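PDB 5FQ8: outer membrane protein Omp121 from Bacteroides thetaiotaomicron, which probably imports nutrients across the outer membrane as a calcium-binding member of the TonB-dependent receptor family. Local coordinates for residues Ala65-Gly70 and Leu907-Leu912; Thr709-Arg712 and Ser717-Leu720; Arg776-Ser781 and Leu785-Ser790; Val860-Asn865 and Val869-Asn874. All blocks are in the same frame, centred on the assembly; numbering follows the deposited sequence.

Interaction 1. Residues Ala65-Gly70 and Leu907-Leu912; sequences AGKIAG and LRSVVL
Ala65, in the plug domain, rests against the hydrocarbon part of Arg908, which belongs to a strand of the surrounding barrel wall. The apolar share of the contact is carried by the alanine methyl: Ala65 CB lies 3.5 Å from Arg908 CD and 3.6 Å from Arg908 NH1, approaching the guanidinium plane obliquely. Arg908 leaves the strand with CG anti to the backbone N (chi1 -168°) and then bends at both chi2 and chi3, so that its chain curls round the methyl instead of running straight past it. Its CD also sits 3.2 Å from Ala65 O.

The polar share is slight. Lys67 is extended until its last torsion, where it bends, and its NZ makes a weak hydrogen bond of 3.4 Å to Ser909 OG. The same ammonium donates to Ser63 O and has a long, weak ion pair with Asp820.

The charge of Arg908 is answered by partners outside the two segments, with NH1 salt-bridged to Asp822 and NH2 to Glu952. With an alanine here, both carboxylates would probably be left without their cationic mate and the methyl of Ala65 would lose the chain that wraps it.

Lys67 NZ and Arg908 NE stand 6.5 Å apart, and the acidic groups of Asp820, Asp822 and Glu952 probably temper their mutual repulsion. Between these two segments the plug therefore meets the wall through one small van der Waals contact and one weak bond, while the stronger ionic links of Arg908 tie it to Asp822 on strand 815-825 and to Glu952.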
loop_
_atom_site.group_PDB
_atom_site.type_symbol
_atom_site.label_atom_id
_atom_site.label_comp_id
_atom_site.label_asym_id
_atom_site.label_seq_id
_atom_site.Cartn_x
_atom_site.Cartn_y
_atom_site.Cartn_z
ATOM N N ALA B 65 38.213 -10.298 11.173
ATOM C CA ALA B 65 38.599 -9.762 9.877
ATOM C C ALA B 65 40.116 -9.817 9.708
ATOM O O ALA B 65 40.865 -9.193 10.464
ATOM C CB ALA B 65 38.077 -8.335 9.722
ATOM N N GLY B 66 40.566 -10.586 8.722
ATOM C CA GLY B 66 41.985 -10.685 8.450
ATOM C C GLY B 66 42.779 -11.509 9.436
ATOM O O GLY B 66 43.988 -11.313 9.559
ATOM N N LYS B 67 42.138 -12.424 10.149
ATOM C CA LYS B 67 42.821 -13.229 11.152
ATOM C C LYS B 67 42.897 -14.699 10.792
ATOM O O LYS B 67 43.460 -15.475 11.562
ATOM C CB LYS B 67 42.136 -13.085 12.515
ATOM C CG LYS B 67 42.167 -11.689 13.104
ATOM C CD LYS B 67 41.712 -11.698 14.544
ATOM C CE LYS B 67 42.132 -10.439 15.302
ATOM N NZ LYS B 67 41.623 -9.188 14.662
ATOM N N ILE B 68 42.339 -15.110 9.659
ATOM C CA ILE B 68 42.238 -16.520 9.298
ATOM C C ILE B 68 42.431 -16.650 7.800
ATOM O O ILE B 68 41.790 -15.942 7.019
ATOM C CB ILE B 68 40.884 -17.123 9.707
ATOM C CG1 ILE B 68 40.674 -17.000 11.204
ATOM C CG2 ILE B 68 40.822 -18.572 9.309
ATOM C CD1 ILE B 68 39.377 -17.528 11.641
ATOM N N ALA B 69 43.308 -17.551 7.396
ATOM C CA ALA B 69 43.639 -17.666 5.988
ATOM C C ALA B 69 42.457 -18.206 5.211
ATOM O O ALA B 69 41.786 -19.140 5.649
ATOM C CB ALA B 69 44.853 -18.571 5.799
ATOM N N GLY B 70 42.209 -17.609 4.053
ATOM C CA GLY B 70 41.157 -18.053 3.160
ATOM C C GLY B 70 39.755 -17.662 3.556
ATOM O O GLY B 70 38.807 -18.119 2.915
ATOM N N LEU B 907 45.151 -1.136 10.605
ATOM C CA LEU B 907 45.180 -1.452 12.024
ATOM C C LEU B 907 43.796 -1.942 12.431
ATOM O O LEU B 907 42.944 -1.162 12.866
ATOM C CB LEU B 907 45.610 -0.238 12.841
ATOM C CG LEU B 907 45.793 -0.500 14.337
ATOM C CD1 LEU B 907 46.570 -1.771 14.580
ATOM C CD2 LEU B 907 46.480 0.656 15.010
ATOM N N ARG B 908 43.564 -3.242 12.275
ATOM C CA ARG B 908 42.236 -3.810 12.464
ATOM C C ARG B 908 41.747 -3.626 13.894
ATOM O O ARG B 908 40.689 -3.045 14.125
ATOM C CB ARG B 908 42.271 -5.286 12.086
ATOM C CG ARG B 908 40.933 -5.952 11.962
ATOM C CD ARG B 908 40.464 -5.973 10.529
ATOM N NE ARG B 908 39.559 -4.869 10.286
ATOM C CZ ARG B 908 39.008 -4.593 9.123
ATOM N NH1 ARG B 908 39.265 -5.343 8.072
ATOM N NH2 ARG B 908 38.210 -3.554 9.025
ATOM N N SER B 909 42.516 -4.104 14.874
ATOM C CA SER B 909 42.111 -4.036 16.274
ATOM C C SER B 909 43.316 -3.902 17.187
ATOM O O SER B 909 44.410 -4.371 16.873
ATOM C CB SER B 909 41.329 -5.276 16.677
ATOM O OG SER B 909 42.144 -6.423 16.564
ATOM N N VAL B 910 43.096 -3.274 18.337
ATOM C CA VAL B 910 44.059 -3.257 19.438
ATOM C C VAL B 910 43.299 -3.447 20.746
ATOM O O VAL B 910 42.387 -2.675 21.051
ATOM C CB VAL B 910 44.866 -1.948 19.476
ATOM C CG1 VAL B 910 45.731 -1.910 20.712
ATOM C CG2 VAL B 910 45.713 -1.817 18.252
ATOM N N VAL B 911 43.679 -4.454 21.532
ATOM C CA VAL B 911 43.006 -4.767 22.792
ATOM C C VAL B 911 44.011 -4.750 23.943
ATOM O O VAL B 911 44.964 -5.532 23.948
ATOM C CB VAL B 911 42.302 -6.130 22.736
ATOM C CG1 VAL B 911 41.368 -6.251 23.894
ATOM C CG2 VAL B 911 41.560 -6.282 21.456
ATOM N N LEU B 912 43.771 -3.898 24.935
ATOM C CA LEU B 912 44.594 -3.817 26.137
ATOM C C LEU B 912 43.780 -4.340 27.312
ATOM O O LEU B 912 42.835 -3.686 27.760
ATOM C CB LEU B 912 45.061 -2.386 26.387
ATOM C CG LEU B 912 45.874 -2.169 27.660
ATOM C CD1 LEU B 912 47.037 -3.086 27.630
ATOM C CD2 LEU B 912 46.356 -0.757 27.813
#

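Interaction 2. Residues Thr709-Arg712 and Ser717-Leu720; sequences TPIR and SWEL
Antiparallel strands bring Ile711 opposite Trp718 as a hydrogen-bonded pair, with Trp718 N donating to Ile711 O at 3.1 Å, and Arg712 opposite Ser717 as a non-hydrogen-bonded pair. This is the turn end of the beta hairpin formed by strands 697-712 and 716-731, two neighbouring staves of the transmembrane barrel. Pairing is interrupted at Pro710, where the chain changes direction; the proline nitrogen has no hydrogen to offer to Trp718 O.

The proline ring instead makes an aromatic contact. Its CG lies over one face of the Trp718 indole, 3.9 Å from the centroid of the six-membered ring and 25° off the normal, a CH-pi contact in which the two side chains cross at about a right angle. Trp718 holds CG anti to the backbone N (chi1 172°), which brings the indole face against the proline ring, and a hydrogen bond from NE1 to Thr808 OG1 on strand 802-812 helps fix its rotation.

Thr709 and Glu719 run side by side in the same direction, Thr709 OG1 lying 3.7 Å from Glu719 CG and Thr709 CG2 3.8 Å from that same carbon. A glycine in place of Thr709 would probably open a gap beside the glutamate stem and let it turn more freely.

At the rim of the indole, near its plane, Ile711 CG1 comes to 4.1 Å from Trp718 CE3.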
loop_
_atom_site.group_PDB
_atom_site.type_symbol
_atom_site.label_atom_id
_atom_site.label_comp_id
_atom_site.label_asym_id
_atom_site.label_seq_id
_atom_site.Cartn_x
_atom_site.Cartn_y
_atom_site.Cartn_z
ATOM N N THR B 709 56.226 -18.330 19.500
ATOM C CA THR B 709 56.340 -17.592 20.754
ATOM C C THR B 709 57.816 -17.340 21.004
ATOM O O THR B 709 58.461 -18.080 21.751
ATOM C CB THR B 709 55.690 -18.352 21.908
ATOM O OG1 THR B 709 54.411 -18.842 21.495
ATOM C CG2 THR B 709 55.485 -17.430 23.066
ATOM N N PRO B 710 58.382 -16.300 20.393
ATOM C CA PRO B 710 59.829 -16.082 20.502
ATOM C C PRO B 710 60.336 -15.852 21.916
ATOM O O PRO B 710 61.513 -16.112 22.189
ATOM C CB PRO B 710 60.047 -14.844 19.624
ATOM C CG PRO B 710 58.728 -14.190 19.542
ATOM C CD PRO B 710 57.766 -15.326 19.487
ATOM N N ILE B 711 59.508 -15.364 22.829
ATOM C CA ILE B 711 59.926 -15.155 24.205
ATOM C C ILE B 711 58.861 -15.723 25.118
ATOM O O ILE B 711 57.667 -15.536 24.879
ATOM C CB ILE B 711 60.178 -13.669 24.516
ATOM C CG1 ILE B 711 61.258 -13.099 23.611
ATOM C CG2 ILE B 711 60.631 -13.506 25.934
ATOM C CD1 ILE B 711 61.640 -11.712 23.997
ATOM N N ARG B 712 59.294 -16.415 26.165
ATOM C CA ARG B 712 58.365 -17.024 27.111
ATOM C C ARG B 712 59.095 -17.166 28.431
ATOM O O ARG B 712 60.009 -17.983 28.538
ATOM C CB ARG B 712 57.904 -18.374 26.594
ATOM C CG ARG B 712 56.608 -18.921 27.163
ATOM C CD ARG B 712 55.797 -19.525 26.013
ATOM N NE ARG B 712 54.949 -20.669 26.349
ATOM C CZ ARG B 712 55.398 -21.855 26.740
ATOM N NH1 ARG B 712 56.699 -22.058 26.865
ATOM N NH2 ARG B 712 54.536 -22.825 27.016
ATOM N N SER B 717 55.244 -13.251 27.950
ATOM C CA SER B 717 55.259 -13.989 26.703
ATOM C C SER B 717 54.993 -13.030 25.550
ATOM O O SER B 717 54.311 -12.017 25.702
ATOM C CB SER B 717 54.252 -15.153 26.717
ATOM O OG SER B 717 52.913 -14.722 26.883
ATOM N N TRP B 718 55.585 -13.345 24.408
ATOM C CA TRP B 718 55.428 -12.577 23.184
ATOM C C TRP B 718 55.153 -13.556 22.069
ATOM O O TRP B 718 55.957 -14.454 21.826
ATOM C CB TRP B 718 56.673 -11.761 22.864
ATOM C CG TRP B 718 56.631 -11.106 21.511
ATOM C CD1 TRP B 718 55.526 -10.709 20.825
ATOM C CD2 TRP B 718 57.752 -10.784 20.675
ATOM N NE1 TRP B 718 55.883 -10.152 19.628
ATOM C CE2 TRP B 718 57.245 -10.189 19.510
ATOM C CE3 TRP B 718 59.130 -10.936 20.805
ATOM C CZ2 TRP B 718 58.062 -9.750 18.484
ATOM C CZ3 TRP B 718 59.937 -10.500 19.787
ATOM C CH2 TRP B 718 59.401 -9.915 18.639
ATOM N N GLU B 719 54.016 -13.402 21.409
ATOM C CA GLU B 719 53.667 -14.257 20.292
ATOM C C GLU B 719 53.574 -13.424 19.025
ATOM O O GLU B 719 53.268 -12.230 19.059
ATOM C CB GLU B 719 52.358 -14.996 20.546
ATOM C CG GLU B 719 52.332 -15.799 21.830
ATOM C CD GLU B 719 51.217 -16.826 21.874
ATOM O OE1 GLU B 719 50.445 -16.922 20.892
ATOM O OE2 GLU B 719 51.122 -17.542 22.898
ATOM N N LEU B 720 53.871 -14.064 17.910
ATOM C CA LEU B 720 53.703 -13.471 16.599
ATOM C C LEU B 720 52.894 -14.423 15.744
ATOM O O LEU B 720 53.074 -15.641 15.802
ATOM C CB LEU B 720 55.035 -13.191 15.941
ATOM C CG LEU B 720 55.811 -12.020 16.509
ATOM C CD1 LEU B 720 57.238 -12.151 16.094
ATOM C CD2 LEU B 720 55.228 -10.744 15.980
#

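Interaction 3. Residues Arg776-Ser781 and Leu785-Ser790; sequences RIVVNS and LPVEAS
Asn780 N donates to Leu785 O at 2.9 Å, with an N-H...O angle of 152°, and the nitrogen is tilted 16° from the plane of that carbonyl. The second backbone bond runs the other way across the turn, from Val787 N to Val778 O at 3.1 Å; here the donor is tilted further from the carbonyl plane. Together they clasp Val779 and Pro786, whose backbones form a single bridge with their CA atoms 4.1 Å apart. The CA of Pro786 contributes a CA-H...O contact to Val778 O, so that this carbonyl meets two successive residues of the facing segment.

Side chains add a modest apolar layer. Val787 points toward the other segment, and its CG2, anti to the carbonyl carbon and beside the backbone N, lies against the main chain, 3.7 Å from Val779 C. Val778 CG1 also reaches Val787 CB at 4.2 Å. Val779 CG1 lies 3.8 Å from Pro786 CA. The amide of Asn780 is turned to the intervening residues: its OD1 accepts from the backbone N of both Ser782 and Thr783, which holds the turn joining the two segments. Farther along, Glu788 hydrogen-bonds through OE2 to a polar side chain of another protein in the assembly.

Far from the annotated metal and lipid sites, this contact folds the chain back after the short strand 777-778. Val779 packs on Ser859 and Asn861 of strand 859-865, whereas Leu785 and Pro786 lean on Tyr886 of helix 880-889.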
loop_
_atom_site.group_PDB
_atom_site.type_symbol
_atom_site.label_atom_id
_atom_site.label_comp_id
_atom_site.label_asym_id
_atom_site.label_seq_id
_atom_site.Cartn_x
_atom_site.Cartn_y
_atom_site.Cartn_z
ATOM N N ARG B 776 48.942 8.091 -27.988
ATOM C CA ARG B 776 48.540 9.421 -27.568
ATOM C C ARG B 776 47.023 9.532 -27.449
ATOM O O ARG B 776 46.263 8.822 -28.111
ATOM C CB ARG B 776 49.107 10.452 -28.539
ATOM C CG ARG B 776 50.646 10.479 -28.554
ATOM C CD ARG B 776 51.228 11.295 -29.719
ATOM N NE ARG B 776 51.063 10.608 -30.993
ATOM C CZ ARG B 776 51.251 11.173 -32.183
ATOM N NH1 ARG B 776 51.612 12.445 -32.264
ATOM N NH2 ARG B 776 51.076 10.465 -33.293
ATOM N N ILE B 777 46.591 10.432 -26.577
ATOM C CA ILE B 777 45.189 10.552 -26.201
ATOM C C ILE B 777 44.472 11.410 -27.228
ATOM O O ILE B 777 44.925 12.509 -27.563
ATOM C CB ILE B 777 45.065 11.147 -24.791
ATOM C CG1 ILE B 777 43.616 11.232 -24.369
ATOM C CG2 ILE B 777 45.645 12.504 -24.722
ATOM C CD1 ILE B 777 43.256 10.131 -23.487
ATOM N N VAL B 778 43.361 10.912 -27.744
ATOM C CA VAL B 778 42.600 11.688 -28.705
ATOM C C VAL B 778 41.713 12.653 -27.947
ATOM O O VAL B 778 41.038 12.271 -26.994
ATOM C CB VAL B 778 41.769 10.781 -29.618
ATOM C CG1 VAL B 778 41.094 11.608 -30.664
ATOM C CG2 VAL B 778 42.635 9.727 -30.246
ATOM N N VAL B 779 41.703 13.903 -28.369
ATOM C CA VAL B 779 40.814 14.889 -27.794
ATOM C C VAL B 779 40.071 15.607 -28.910
ATOM O O VAL B 779 40.399 15.490 -30.085
ATOM C CB VAL B 779 41.562 15.896 -26.914
ATOM C CG1 VAL B 779 42.116 15.202 -25.702
ATOM C CG2 VAL B 779 42.653 16.503 -27.711
ATOM N N ASN B 780 39.057 16.357 -28.507
ATOM C CA ASN B 780 38.136 17.007 -29.422
ATOM C C ASN B 780 38.751 18.299 -29.910
ATOM O O ASN B 780 39.243 19.097 -29.111
ATOM C CB ASN B 780 36.810 17.265 -28.708
ATOM C CG ASN B 780 35.852 18.114 -29.514
ATOM O OD1 ASN B 780 35.995 19.329 -29.585
ATOM N ND2 ASN B 780 34.840 17.479 -30.084
ATOM N N SER B 781 38.704 18.504 -31.222
ATOM C CA SER B 781 39.380 19.640 -31.832
ATOM C C SER B 781 38.910 20.961 -31.257
ATOM O O SER B 781 39.669 21.930 -31.234
ATOM C CB SER B 781 39.149 19.609 -33.336
ATOM O OG SER B 781 39.079 18.273 -33.794
ATOM N N LEU B 785 38.524 18.319 -24.722
ATOM C CA LEU B 785 38.195 17.221 -23.828
ATOM C C LEU B 785 38.442 15.885 -24.511
ATOM O O LEU B 785 38.430 15.798 -25.732
ATOM C CB LEU B 785 36.745 17.309 -23.401
ATOM C CG LEU B 785 36.340 18.655 -22.832
ATOM C CD1 LEU B 785 34.846 18.756 -22.763
ATOM C CD2 LEU B 785 36.934 18.761 -21.474
ATOM N N PRO B 786 38.693 14.838 -23.743
ATOM C CA PRO B 786 38.987 13.545 -24.352
ATOM C C PRO B 786 37.809 13.007 -25.134
ATOM O O PRO B 786 36.663 13.389 -24.917
ATOM C CB PRO B 786 39.320 12.651 -23.151
ATOM C CG PRO B 786 38.948 13.411 -21.970
ATOM C CD PRO B 786 39.035 14.849 -22.322
ATOM N N VAL B 787 38.117 12.118 -26.065
ATOM C CA VAL B 787 37.134 11.480 -26.926
ATOM C C VAL B 787 36.964 10.038 -26.478
ATOM O O VAL B 787 37.950 9.324 -26.267
ATOM C CB VAL B 787 37.563 11.552 -28.401
ATOM C CG1 VAL B 787 36.704 10.636 -29.230
ATOM C CG2 VAL B 787 37.463 12.968 -28.909
ATOM N N GLU B 788 35.717 9.604 -26.351
ATOM C CA GLU B 788 35.451 8.247 -25.902
ATOM C C GLU B 788 35.868 7.229 -26.953
ATOM O O GLU B 788 35.638 7.416 -28.147
ATOM C CB GLU B 788 33.970 8.091 -25.573
ATOM C CG GLU B 788 33.548 6.686 -25.200
ATOM C CD GLU B 788 32.261 6.660 -24.432
ATOM O OE1 GLU B 788 31.760 7.743 -24.087
ATOM O OE2 GLU B 788 31.749 5.560 -24.170
ATOM N N ALA B 789 36.485 6.145 -26.502
ATOM C CA ALA B 789 36.826 5.053 -27.392
ATOM C C ALA B 789 35.570 4.328 -27.854
ATOM O O ALA B 789 34.464 4.582 -27.389
ATOM C CB ALA B 789 37.769 4.076 -26.704
ATOM N N SER B 790 35.755 3.410 -28.788
ATOM C CA SER B 790 34.605 2.770 -29.405
ATOM C C SER B 790 33.909 1.847 -28.427
ATOM O O SER B 790 32.687 1.901 -28.268
ATOM C CB SER B 790 35.042 2.003 -30.644
ATOM O OG SER B 790 34.024 1.125 -31.068
#

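Interaction 4. Residues Val860-Asn865 and Val869-Asn874; sequences VNKIVN and VTYVEN
Lys862 sets CG anti to its backbone N (chi1 -168°) and stays extended to NZ, while Tyr871 turns CG anti to its carbonyl carbon (chi1 -63°); these choices lay the two side chains alongside each other, pointing the same way. Lys862 CG comes to 3.5 Å from Tyr871 CE1, at an oblique approach to the ring, and farther out Lys862 CE meets Val869 CG1 at 3.7 Å. The lysine stem thus lies against both an aromatic and an aliphatic neighbour. Val860 CG2 adds a contact of 3.8 Å to Tyr871 CD1, again oblique to the ring.

On the other face Ile863 CG1 crosses to Val872 CG2 at 4.1 Å, and Ile863 and Thr870 approach through their CB atoms.

The backbones form an antiparallel beta hairpin whose strand axes make an angle of 152°. Asn861 and Val872 exchange two bonds, from Asn861 N to Val872 O at 2.7 Å and from Val872 N to Asn861 O at 3.1 Å, both donors lying in the carbonyl plane. Ile863 and Thr870 make the next reciprocal pair, with Thr870 N to Ile863 O at 3.0 Å.

The centre of this contact lies about 47 Å from the centre of the chain. Strand 777-778 runs parallel to strand 859-865 along its other edge. Lys862 NZ forms salt bridges to Glu770 and to an acidic side chain of another protein in the assembly, and at the far end Asn874 is hydrogen-bonded, by ND2 to Ser859 OG and by OD1 to Thr876 N, ahead of helix 880-889.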
loop_
_atom_site.group_PDB
_atom_site.type_symbol
_atom_site.label_atom_id
_atom_site.label_comp_id
_atom_site.label_asym_id
_atom_site.label_seq_id
_atom_site.Cartn_x
_atom_site.Cartn_y
_atom_site.Cartn_z
ATOM N N VAL B 860 46.306 14.381 -29.268
ATOM C CA VAL B 860 46.206 14.485 -30.711
ATOM C C VAL B 860 44.780 14.855 -31.069
ATOM O O VAL B 860 43.894 14.890 -30.223
ATOM C CB VAL B 860 46.607 13.185 -31.415
ATOM C CG1 VAL B 860 47.972 12.762 -30.958
ATOM C CG2 VAL B 860 45.591 12.122 -31.112
ATOM N N ASN B 861 44.572 15.146 -32.341
ATOM C CA ASN B 861 43.244 15.242 -32.914
ATOM C C ASN B 861 43.138 14.177 -33.987
ATOM O O ASN B 861 44.099 13.925 -34.703
ATOM C CB ASN B 861 42.975 16.622 -33.492
ATOM C CG ASN B 861 42.997 17.696 -32.441
ATOM O OD1 ASN B 861 42.935 17.402 -31.266
ATOM N ND2 ASN B 861 43.080 18.941 -32.855
ATOM N N LYS B 862 41.993 13.521 -34.060
ATOM C CA LYS B 862 41.745 12.507 -35.072
ATOM C C LYS B 862 41.058 13.186 -36.243
ATOM O O LYS B 862 39.913 13.630 -36.127
ATOM C CB LYS B 862 40.889 11.388 -34.497
ATOM C CG LYS B 862 40.797 10.155 -35.346
ATOM C CD LYS B 862 39.758 9.238 -34.742
ATOM C CE LYS B 862 39.695 7.937 -35.474
ATOM N NZ LYS B 862 38.861 6.972 -34.747
ATOM N N ILE B 863 41.768 13.290 -37.358
ATOM C CA ILE B 863 41.258 13.942 -38.556
ATOM C C ILE B 863 40.580 12.887 -39.416
ATOM O O ILE B 863 41.238 12.021 -39.987
ATOM C CB ILE B 863 42.381 14.651 -39.318
ATOM C CG1 ILE B 863 43.008 15.716 -38.430
ATOM C CG2 ILE B 863 41.838 15.282 -40.563
ATOM C CD1 ILE B 863 42.017 16.678 -37.886
ATOM N N VAL B 864 39.265 12.961 -39.519
ATOM C CA VAL B 864 38.495 11.937 -40.205
ATOM C C VAL B 864 37.837 12.541 -41.431
ATOM O O VAL B 864 36.981 13.424 -41.317
ATOM C CB VAL B 864 37.453 11.302 -39.274
ATOM C CG1 VAL B 864 36.606 10.313 -40.038
ATOM C CG2 VAL B 864 38.135 10.616 -38.134
ATOM N N ASN B 865 38.224 12.061 -42.597
ATOM C CA ASN B 865 37.551 12.415 -43.837
ATOM C C ASN B 865 37.095 11.116 -44.474
ATOM O O ASN B 865 37.916 10.338 -44.966
ATOM C CB ASN B 865 38.467 13.217 -44.755
ATOM C CG ASN B 865 38.899 14.528 -44.125
ATOM O OD1 ASN B 865 38.073 15.396 -43.854
ATOM N ND2 ASN B 865 40.197 14.682 -43.903
ATOM N N VAL B 869 41.963 8.297 -41.834
ATOM C CA VAL B 869 42.234 8.605 -40.434
ATOM C C VAL B 869 43.632 9.186 -40.331
ATOM O O VAL B 869 44.601 8.571 -40.791
ATOM C CB VAL B 869 42.098 7.368 -39.531
ATOM C CG1 VAL B 869 42.255 7.771 -38.075
ATOM C CG2 VAL B 869 40.761 6.685 -39.745
ATOM N N THR B 870 43.732 10.358 -39.715
ATOM C CA THR B 870 44.983 11.083 -39.580
ATOM C C THR B 870 45.025 11.704 -38.201
ATOM O O THR B 870 43.993 12.137 -37.691
ATOM C CB THR B 870 45.104 12.180 -40.623
ATOM O OG1 THR B 870 44.806 11.641 -41.913
ATOM C CG2 THR B 870 46.504 12.755 -40.621
ATOM N N TYR B 871 46.209 11.766 -37.610
ATOM C CA TYR B 871 46.364 12.308 -36.275
ATOM C C TYR B 871 47.304 13.499 -36.306
ATOM O O TYR B 871 48.263 13.521 -37.076
ATOM C CB TYR B 871 46.863 11.240 -35.334
ATOM C CG TYR B 871 45.898 10.099 -35.175
ATOM C CD1 TYR B 871 44.812 10.197 -34.312
ATOM C CD2 TYR B 871 46.073 8.920 -35.876
ATOM C CE1 TYR B 871 43.934 9.155 -34.158
ATOM C CE2 TYR B 871 45.195 7.873 -35.723
ATOM C CZ TYR B 871 44.130 7.995 -34.868
ATOM O OH TYR B 871 43.268 6.938 -34.742
ATOM N N VAL B 872 47.014 14.492 -35.472
ATOM C CA VAL B 872 47.717 15.770 -35.469
ATOM C C VAL B 872 47.866 16.240 -34.032
ATOM O O VAL B 872 46.936 16.099 -33.237
ATOM C CB VAL B 872 46.956 16.822 -36.299
ATOM C CG1 VAL B 872 47.583 18.184 -36.128
ATOM C CG2 VAL B 872 46.940 16.428 -37.745
ATOM N N GLU B 873 49.031 16.799 -33.698
ATOM C CA GLU B 873 49.234 17.366 -32.369
ATOM C C GLU B 873 48.100 18.312 -32.024
ATOM O O GLU B 873 47.743 19.189 -32.809
ATOM C CB GLU B 873 50.566 18.111 -32.280
ATOM C CG GLU B 873 50.717 18.889 -30.968
ATOM C CD GLU B 873 51.969 19.746 -30.887
ATOM O OE1 GLU B 873 52.955 19.434 -31.578
ATOM O OE2 GLU B 873 51.959 20.738 -30.128
ATOM N N ASN B 874 47.533 18.121 -30.847
ATOM C CA ASN B 874 46.389 18.907 -30.441
ATOM C C ASN B 874 46.826 20.284 -29.982
ATOM O O ASN B 874 47.702 20.418 -29.133
ATOM C CB ASN B 874 45.632 18.210 -29.325
ATOM C CG ASN B 874 44.660 19.128 -28.663
ATOM O OD1 ASN B 874 43.912 19.834 -29.328
ATOM N ND2 ASN B 874 44.688 19.166 -27.344
#

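From the N terminus, the plug residues of interaction 1 come first, but their partner strand lies 837 residues later, so this contact closes a loop enclosing the other three and ties the plug to the barrel wall. Within it, interactions 2, 3 and 4 follow in series, each closing a short turn, and none cross. Interaction 2 joins two barrel strands, with its centre about 18 Å from that of interaction 1. Interactions 3 and 4 lie far from both, apart from the barrel strands, with centres about 10 Å apart; Ile777 O and Val860 N, 2.9 Å apart, probably hydrogen-bond and join strand 777-778 to the hairpin of interaction 4 in one small sheet.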